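Local structure of phenazine-1-carboxylate N-methyltransferase (Pseudomonas aeruginosa, 2IP2) at residues S281-W287 with P323-R327. The protein transfers a methyl group from S-adenosyl-L-methionine to phenazine-1-carboxylate, giving 5-methylphenazine-1-carboxylate on the route to the virulence pigment pyocyanine. Numbering follows the deposited sequence. Where two conformers were deposited one is given.
Sequences SPMSVLW and PMETR
Glu-325 reaches from the turn between strands 314-322 and 326-333 to the first turn of helix 282-295. Its carboxylate accepts a hydrogen bond from Ser-281, with OG 2.8 Å from OE1. The hydroxyl comes from above the carboxylate plane, 58° out of it. Ser-281 is the N-cap of the helix, and the same OG accepts from Ser-284 N at 3.2 Å. Ser-284 OG bonds back to Ser-281 O, in the carbonyl plane and on a lone pair. Ser-284 CB lies beside OE1 of Glu-325.

The chain of Glu-325 bends at CB-CG (chi2 -63°), which turns the carboxylate alongside the helix start. Met-283 CB packs 3.7 Å from Glu-325 CG, while the rest of the methionine leads away; its side chain packs on Thr-17 of the second subunit. Trp-287, one turn further on, brings CD1 to 3.9 Å from Glu-325 CB. The indole and carboxylate planes are 36° apart. On the six-membered ring, CZ2 meets Met-324 CE at 4.2 Å. Arg-273 makes a cation-pi contact with Trp-287 and donates to Met-324 O, tying both segments together.

The contact joins the C-terminal hairpin of the Rossmann-like methyltransferase sheet to a helix at the dimer interface. Ser-281 OG both caps the helix and donates to Glu-325, so a single hydroxyl couples the helix cap to the turn 323-325.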
loop_
_atom_site.group_PDB
_atom_site.type_symbol
_atom_site.label_atom_id
_atom_site.label_comp_id
_atom_site.label_asym_id
_atom_site.label_seq_id
_atom_site.Cartn_x
_atom_site.Cartn_y
_atom_site.Cartn_z
ATOM N N SER A 281 -14.494 0.035 11.625
ATOM C CA SER A 281 -13.954 -0.708 10.488
ATOM C C SER A 281 -12.605 -0.140 10.131
ATOM O O SER A 281 -12.446 1.083 10.094
ATOM C CB SER A 281 -14.847 -0.644 9.264
ATOM O OG SER A 281 -14.914 0.667 8.791
ATOM N N PRO A 282 -11.611 -1.017 9.932
ATOM C CA PRO A 282 -10.281 -0.502 9.557
ATOM C C PRO A 282 -10.318 0.496 8.400
ATOM O O PRO A 282 -9.669 1.559 8.464
ATOM C CB PRO A 282 -9.518 -1.769 9.186
ATOM C CG PRO A 282 -10.136 -2.812 10.222
ATOM C CD PRO A 282 -11.614 -2.495 10.128
ATOM N N MET A 283 -11.086 0.191 7.367
ATOM C CA MET A 283 -11.170 1.140 6.234
ATOM C C MET A 283 -11.759 2.530 6.585
ATOM O O MET A 283 -11.351 3.521 6.035
ATOM C CB MET A 283 -11.932 0.542 5.053
ATOM C CG MET A 283 -11.138 -0.491 4.279
ATOM S SD MET A 283 -9.514 0.107 3.679
ATOM C CE MET A 283 -9.981 1.515 2.729
ATOM N N SER A 284 -12.692 2.622 7.531
ATOM C CA SER A 284 -13.276 3.921 7.900
ATOM C C SER A 284 -12.222 4.824 8.565
ATOM O O SER A 284 -12.174 6.070 8.347
ATOM C CB SER A 284 -14.502 3.701 8.822
ATOM O OG SER A 284 -14.106 3.370 10.166
ATOM N N VAL A 285 -11.361 4.199 9.353
ATOM C CA VAL A 285 -10.355 4.937 10.060
ATOM C C VAL A 285 -9.195 5.335 9.115
ATOM O O VAL A 285 -8.640 6.417 9.246
ATOM C CB VAL A 285 -9.964 4.308 11.439
ATOM C CG1 VAL A 285 -11.174 4.428 12.386
ATOM C CG2 VAL A 285 -9.540 2.829 11.373
ATOM N N LEU A 286 -8.893 4.485 8.151
ATOM C CA LEU A 286 -7.934 4.861 7.107
ATOM C C LEU A 286 -8.461 6.100 6.332
ATOM O O LEU A 286 -7.704 7.078 6.062
ATOM C CB LEU A 286 -7.738 3.701 6.150
ATOM C CG LEU A 286 -6.694 3.920 5.014
ATOM C CD1 LEU A 286 -5.384 4.271 5.656
ATOM C CD2 LEU A 286 -6.527 2.634 4.262
ATOM N N TRP A 287 -9.735 6.062 5.933
ATOM C CA TRP A 287 -10.353 7.286 5.339
ATOM C C TRP A 287 -10.220 8.523 6.246
ATOM O O TRP A 287 -9.987 9.665 5.775
ATOM C CB TRP A 287 -11.818 7.056 5.009
ATOM C CG TRP A 287 -12.063 6.223 3.770
ATOM C CD1 TRP A 287 -12.678 4.989 3.706
ATOM C CD2 TRP A 287 -11.657 6.541 2.424
ATOM N NE1 TRP A 287 -12.691 4.544 2.399
ATOM C CE2 TRP A 287 -12.089 5.481 1.595
ATOM C CE3 TRP A 287 -11.005 7.633 1.849
ATOM C CZ2 TRP A 287 -11.882 5.480 0.191
ATOM C CZ3 TRP A 287 -10.833 7.653 0.442
ATOM C CH2 TRP A 287 -11.273 6.594 -0.352
ATOM N N PRO A 323 -22.040 1.798 0.117
ATOM C CA PRO A 323 -20.681 1.512 -0.370
ATOM C C PRO A 323 -19.626 2.538 0.027
ATOM O O PRO A 323 -19.946 3.711 0.300
ATOM C CB PRO A 323 -20.841 1.486 -1.915
ATOM C CG PRO A 323 -22.272 1.188 -2.154
ATOM C CD PRO A 323 -23.035 1.815 -0.978
ATOM N N MET A 324 -18.368 2.068 0.036
ATOM C CA MET A 324 -17.182 2.865 0.288
ATOM C C MET A 324 -17.255 3.583 1.615
ATOM O O MET A 324 -17.044 4.805 1.689
ATOM C CB MET A 324 -16.950 3.841 -0.853
ATOM C CG MET A 324 -17.320 3.209 -2.184
ATOM S SD MET A 324 -16.264 3.788 -3.493
ATOM C CE MET A 324 -14.832 4.374 -2.529
ATOM N N GLU A 325 -17.587 2.808 2.655
ATOM C CA GLU A 325 -17.569 3.274 4.029
ATOM C C GLU A 325 -18.435 4.530 4.274
ATOM O O GLU A 325 -18.128 5.325 5.157
ATOM C CB GLU A 325 -16.114 3.467 4.549
ATOM C CG GLU A 325 -15.251 2.185 4.626
ATOM C CD GLU A 325 -15.786 1.128 5.600
ATOM O OE1 GLU A 325 -16.400 1.510 6.617
ATOM O OE2 GLU A 325 -15.577 -0.077 5.352
ATOM N N THR A 326 -19.544 4.680 3.544
ATOM C CA THR A 326 -20.392 5.874 3.786
ATOM C C THR A 326 -21.675 5.453 4.488
ATOM O O THR A 326 -22.085 4.302 4.396
ATOM C CB THR A 326 -20.709 6.715 2.503
ATOM O OG1 THR A 326 -21.957 7.435 2.648
ATOM C CG2 THR A 326 -20.810 5.865 1.310
ATOM N N ARG A 327 -22.272 6.372 5.226
ATOM C CA ARG A 327 -23.449 6.017 6.023
ATOM C C ARG A 327 -24.601 6.817 5.510
ATOM O O ARG A 327 -24.411 7.970 5.093
ATOM C CB ARG A 327 -23.253 6.424 7.455
ATOM C CG ARG A 327 -23.678 5.376 8.413
ATOM C CD ARG A 327 -22.422 4.911 9.135
ATOM N NE ARG A 327 -22.362 3.466 9.267
ATOM C CZ ARG A 327 -21.398 2.822 9.927
ATOM N NH1 ARG A 327 -20.413 3.483 10.532
ATOM N NH2 ARG A 327 -21.434 1.514 9.986
#